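Putidaredoxin reductase (Pseudomonas putida, PDB 1Q1R) probably passes electrons from NADH through its bound FAD to putidaredoxin, the ferredoxin that serves the cytochrome P450cam monooxygenase. Local coordinates at residues Gly157-Leu162 with Pro327-Asp332. Residues are numbered along the deposited sequence; the frame is centred on the assembly and turned at random.
Sequences GGYIGL and PWFWSD. With FAD (flavin-adenine dinucleotide), chain C.
S331 OG, set against the ring of Y159 at 3.7 Å from CD2, is gripped by two hydrogen-bonding groups, E163 OE2 and Q333 NE2; E163 OE2 also takes the amide of D332. The contact joins two domains of a glutathione reductase fold: the start of helix 159-170, after a GxGxxG-type turn in the second Rossmann-type domain, probably the one for the pyridine nucleotide, and edge strand 328-333 of the C-terminal antiparallel sheet. G158 is the N-cap, its O receiving L162 N at 3.0 Å.

Y159 and F329 form a T-shaped pair: the edge of F329 is driven at the face of Y159, centroids 5.0 Å apart and planes at 74°. F329 CZ comes within 3.4 Å of Y159 CE1, while F329 CE1 lies over the same face, displaced toward the rim. With CG between the backbone N and the carbonyl carbon (chi1 76°), F329 sends its ring to the helix; M340 of the adjoining strand 336-342 touches both side chains.

Flavin meets both segments. W330, pointing away from the helix, turns one indole face to the pyrimidine end of the isoalloxazine, which meets it tilted, FAD N3 standing 3.3 Å above the indole plane with FAD O2 and O4 nearby; V302 and P303 also touch this side chain. A serine in place of W330 would probably leave the N3 end of the flavin without the aromatic face it rests on and open a gap beside V302 and P303. From the helix, I160 reaches the benzenoid end of the flavin, its CD1 3.5 Å from FAD C6.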
loop_
_atom_site.group_PDB
_atom_site.type_symbol
_atom_site.label_atom_id
_atom_site.label_comp_id
_atom_site.label_asym_id
_atom_site.label_seq_id
_atom_site.Cartn_x
_atom_site.Cartn_y
_atom_site.Cartn_z
ATOM N N GLY A 157 10.569 -6.480 7.320
ATOM C CA GLY A 157 10.815 -7.095 6.027
ATOM C C GLY A 157 9.679 -7.155 5.020
ATOM O O GLY A 157 9.603 -8.110 4.239
ATOM N N GLY A 158 8.795 -6.159 5.033
ATOM C CA GLY A 158 7.705 -6.127 4.070
ATOM C C GLY A 158 8.239 -5.606 2.742
ATOM O O GLY A 158 9.436 -5.347 2.623
ATOM N N TYR A 159 7.374 -5.445 1.743
ATOM C CA TYR A 159 7.822 -4.961 0.437
ATOM C C TYR A 159 8.516 -3.600 0.494
ATOM O O TYR A 159 9.511 -3.378 -0.197
ATOM C CB TYR A 159 6.654 -4.888 -0.555
ATOM C CG TYR A 159 6.163 -6.241 -1.027
ATOM C CD1 TYR A 159 5.038 -6.839 -0.458
ATOM C CD2 TYR A 159 6.840 -6.934 -2.030
ATOM C CE1 TYR A 159 4.601 -8.094 -0.880
ATOM C CE2 TYR A 159 6.415 -8.192 -2.456
ATOM C CZ TYR A 159 5.294 -8.764 -1.878
ATOM O OH TYR A 159 4.870 -10.005 -2.299
ATOM N N ILE A 160 7.999 -2.688 1.310
ATOM C CA ILE A 160 8.616 -1.372 1.408
ATOM C C ILE A 160 9.999 -1.487 2.045
ATOM O O ILE A 160 10.943 -0.828 1.612
ATOM C CB ILE A 160 7.745 -0.392 2.226
ATOM C CG1 ILE A 160 6.313 -0.389 1.684
ATOM C CG2 ILE A 160 8.327 1.012 2.145
ATOM C CD1 ILE A 160 6.214 -0.212 0.177
ATOM N N GLY A 161 10.123 -2.333 3.064
ATOM C CA GLY A 161 11.416 -2.508 3.703
ATOM C C GLY A 161 12.415 -3.024 2.686
ATOM O O GLY A 161 13.563 -2.569 2.622
ATOM N N LEU A 162 11.973 -3.981 1.877
ATOM C CA LEU A 162 12.821 -4.560 0.839
ATOM C C LEU A 162 13.173 -3.524 -0.232
ATOM O O LEU A 162 14.297 -3.497 -0.742
ATOM C CB LEU A 162 12.112 -5.752 0.199
ATOM C CG LEU A 162 11.893 -6.926 1.162
ATOM C CD1 LEU A 162 11.008 -7.983 0.501
ATOM C CD2 LEU A 162 13.246 -7.504 1.562
ATOM N N PRO A 327 -7.844 -8.011 -6.816
ATOM C CA PRO A 327 -6.897 -7.042 -6.254
ATOM C C PRO A 327 -5.475 -7.339 -6.725
ATOM O O PRO A 327 -5.109 -8.498 -6.932
ATOM C CB PRO A 327 -7.060 -7.238 -4.752
ATOM C CG PRO A 327 -7.369 -8.706 -4.643
ATOM C CD PRO A 327 -8.367 -8.906 -5.769
ATOM N N TRP A 328 -4.681 -6.293 -6.920
ATOM C CA TRP A 328 -3.300 -6.479 -7.344
ATOM C C TRP A 328 -2.427 -5.313 -6.917
ATOM O O TRP A 328 -2.925 -4.255 -6.514
ATOM C CB TRP A 328 -3.199 -6.662 -8.867
ATOM C CG TRP A 328 -3.497 -5.439 -9.688
ATOM C CD1 TRP A 328 -4.726 -4.973 -10.046
ATOM C CD2 TRP A 328 -2.539 -4.532 -10.258
ATOM N NE1 TRP A 328 -4.597 -3.835 -10.808
ATOM C CE2 TRP A 328 -3.266 -3.542 -10.951
ATOM C CE3 TRP A 328 -1.138 -4.463 -10.248
ATOM C CZ2 TRP A 328 -2.640 -2.488 -11.632
ATOM C CZ3 TRP A 328 -0.513 -3.419 -10.923
ATOM C CH2 TRP A 328 -1.267 -2.443 -11.607
ATOM N N PHE A 329 -1.120 -5.528 -6.980
ATOM C CA PHE A 329 -0.161 -4.492 -6.634
ATOM C C PHE A 329 1.185 -4.900 -7.208
ATOM O O PHE A 329 1.321 -5.989 -7.773
ATOM C CB PHE A 329 -0.098 -4.291 -5.112
ATOM C CG PHE A 329 0.654 -5.357 -4.375
ATOM C CD1 PHE A 329 2.013 -5.208 -4.108
ATOM C CD2 PHE A 329 0.005 -6.503 -3.929
ATOM C CE1 PHE A 329 2.715 -6.183 -3.404
ATOM C CE2 PHE A 329 0.697 -7.486 -3.224
ATOM C CZ PHE A 329 2.056 -7.326 -2.961
ATOM N N TRP A 330 2.167 -4.021 -7.088
ATOM C CA TRP A 330 3.484 -4.300 -7.623
ATOM C C TRP A 330 4.561 -3.812 -6.672
ATOM O O TRP A 330 4.283 -3.106 -5.702
ATOM C CB TRP A 330 3.652 -3.618 -8.989
ATOM C CG TRP A 330 3.931 -2.127 -8.916
ATOM C CD1 TRP A 330 5.154 -1.516 -8.981
ATOM C CD2 TRP A 330 2.967 -1.076 -8.763
ATOM N NE1 TRP A 330 5.009 -0.149 -8.880
ATOM C CE2 TRP A 330 3.679 0.148 -8.744
ATOM C CE3 TRP A 330 1.569 -1.049 -8.638
ATOM C CZ2 TRP A 330 3.041 1.389 -8.611
ATOM C CZ3 TRP A 330 0.934 0.188 -8.505
ATOM C CH2 TRP A 330 1.673 1.389 -8.492
ATOM N N SER A 331 5.791 -4.210 -6.965
ATOM C CA SER A 331 6.950 -3.824 -6.181
ATOM C C SER A 331 8.122 -3.765 -7.142
ATOM O O SER A 331 8.208 -4.568 -8.074
ATOM C CB SER A 331 7.223 -4.852 -5.077
ATOM O OG SER A 331 8.397 -4.526 -4.348
ATOM N N ASP A 332 9.008 -2.800 -6.933
ATOM C CA ASP A 332 10.186 -2.649 -7.777
ATOM C C ASP A 332 11.405 -2.807 -6.891
ATOM O O ASP A 332 11.629 -2.005 -5.986
ATOM C CB ASP A 332 10.228 -1.263 -8.427
ATOM C CG ASP A 332 9.161 -1.076 -9.487
ATOM O OD1 ASP A 332 9.047 0.057 -10.014
ATOM O OD2 ASP A 332 8.444 -2.054 -9.803
HETATM P PA FAD C . -2.855 8.002 2.516
HETATM O O1A FAD C . -2.348 7.693 3.875
HETATM O O2A FAD C . -1.882 8.094 1.403
HETATM O O5B FAD C . -3.688 9.368 2.557
HETATM C C5B FAD C . -4.522 9.714 3.669
HETATM C C4B FAD C . -4.296 11.196 4.016
HETATM O O4B FAD C . -5.391 11.681 4.873
HETATM C C3B FAD C . -3.009 11.380 4.834
HETATM O O3B FAD C . -2.373 12.604 4.442
HETATM C C2B FAD C . -3.518 11.512 6.248
HETATM O O2B FAD C . -2.602 12.277 7.038
HETATM C C1B FAD C . -4.794 12.299 6.034
HETATM N N9A FAD C . -5.708 12.312 7.210
HETATM C C8A FAD C . -6.018 11.273 8.005
HETATM N N7A FAD C . -6.853 11.691 8.964
HETATM C C5A FAD C . -7.072 12.990 8.776
HETATM C C6A FAD C . -7.833 13.949 9.447
HETATM N N6A FAD C . -8.530 13.616 10.532
HETATM N N1A FAD C . -7.848 15.226 8.989
HETATM C C2A FAD C . -7.143 15.578 7.904
HETATM N N3A FAD C . -6.403 14.671 7.249
HETATM C C4A FAD C . -6.353 13.382 7.663
HETATM N N1 FAD C . 1.075 0.666 -3.527
HETATM C C2 FAD C . 1.179 -0.049 -4.727
HETATM O O2 FAD C . 0.169 -0.506 -5.260
HETATM N N3 FAD C . 2.442 -0.224 -5.319
HETATM C C4 FAD C . 3.595 0.322 -4.708
HETATM O O4 FAD C . 4.687 0.198 -5.261
HETATM C C4X FAD C . 3.488 1.035 -3.503
HETATM N N5 FAD C . 4.585 1.611 -2.932
HETATM C C5X FAD C . 4.505 2.372 -1.802
HETATM C C6 FAD C . 5.661 2.973 -1.262
HETATM C C7 FAD C . 5.574 3.781 -0.106
HETATM C C7M FAD C . 6.857 4.396 0.483
HETATM C C8 FAD C . 4.314 3.995 0.511
HETATM C C8M FAD C . 4.175 4.889 1.753
HETATM C C9 FAD C . 3.163 3.395 -0.028
HETATM C C9A FAD C . 3.251 2.583 -1.180
HETATM N N10 FAD C . 2.096 1.981 -1.747
HETATM C C10 FAD C . 2.221 1.208 -2.920
HETATM C "C1'" FAD C . 0.758 2.152 -1.103
HETATM C "C2'" FAD C . -0.075 3.194 -1.854
HETATM O "O2'" FAD C . 0.720 4.365 -2.063
HETATM C "C3'" FAD C . -1.349 3.554 -1.069
HETATM O "O3'" FAD C . -2.076 2.353 -0.781
HETATM C "C4'" FAD C . -2.233 4.512 -1.877
HETATM O "O4'" FAD C . -1.502 5.705 -2.170
HETATM C "C5'" FAD C . -3.520 4.893 -1.125
HETATM O "O5'" FAD C . -3.263 5.757 -0.005
HETATM P P FAD C . -4.511 6.496 0.707
HETATM O O1P FAD C . -4.811 7.729 -0.051
HETATM O O2P FAD C . -5.593 5.500 0.868
HETATM O O3P FAD C . -3.959 6.859 2.191
#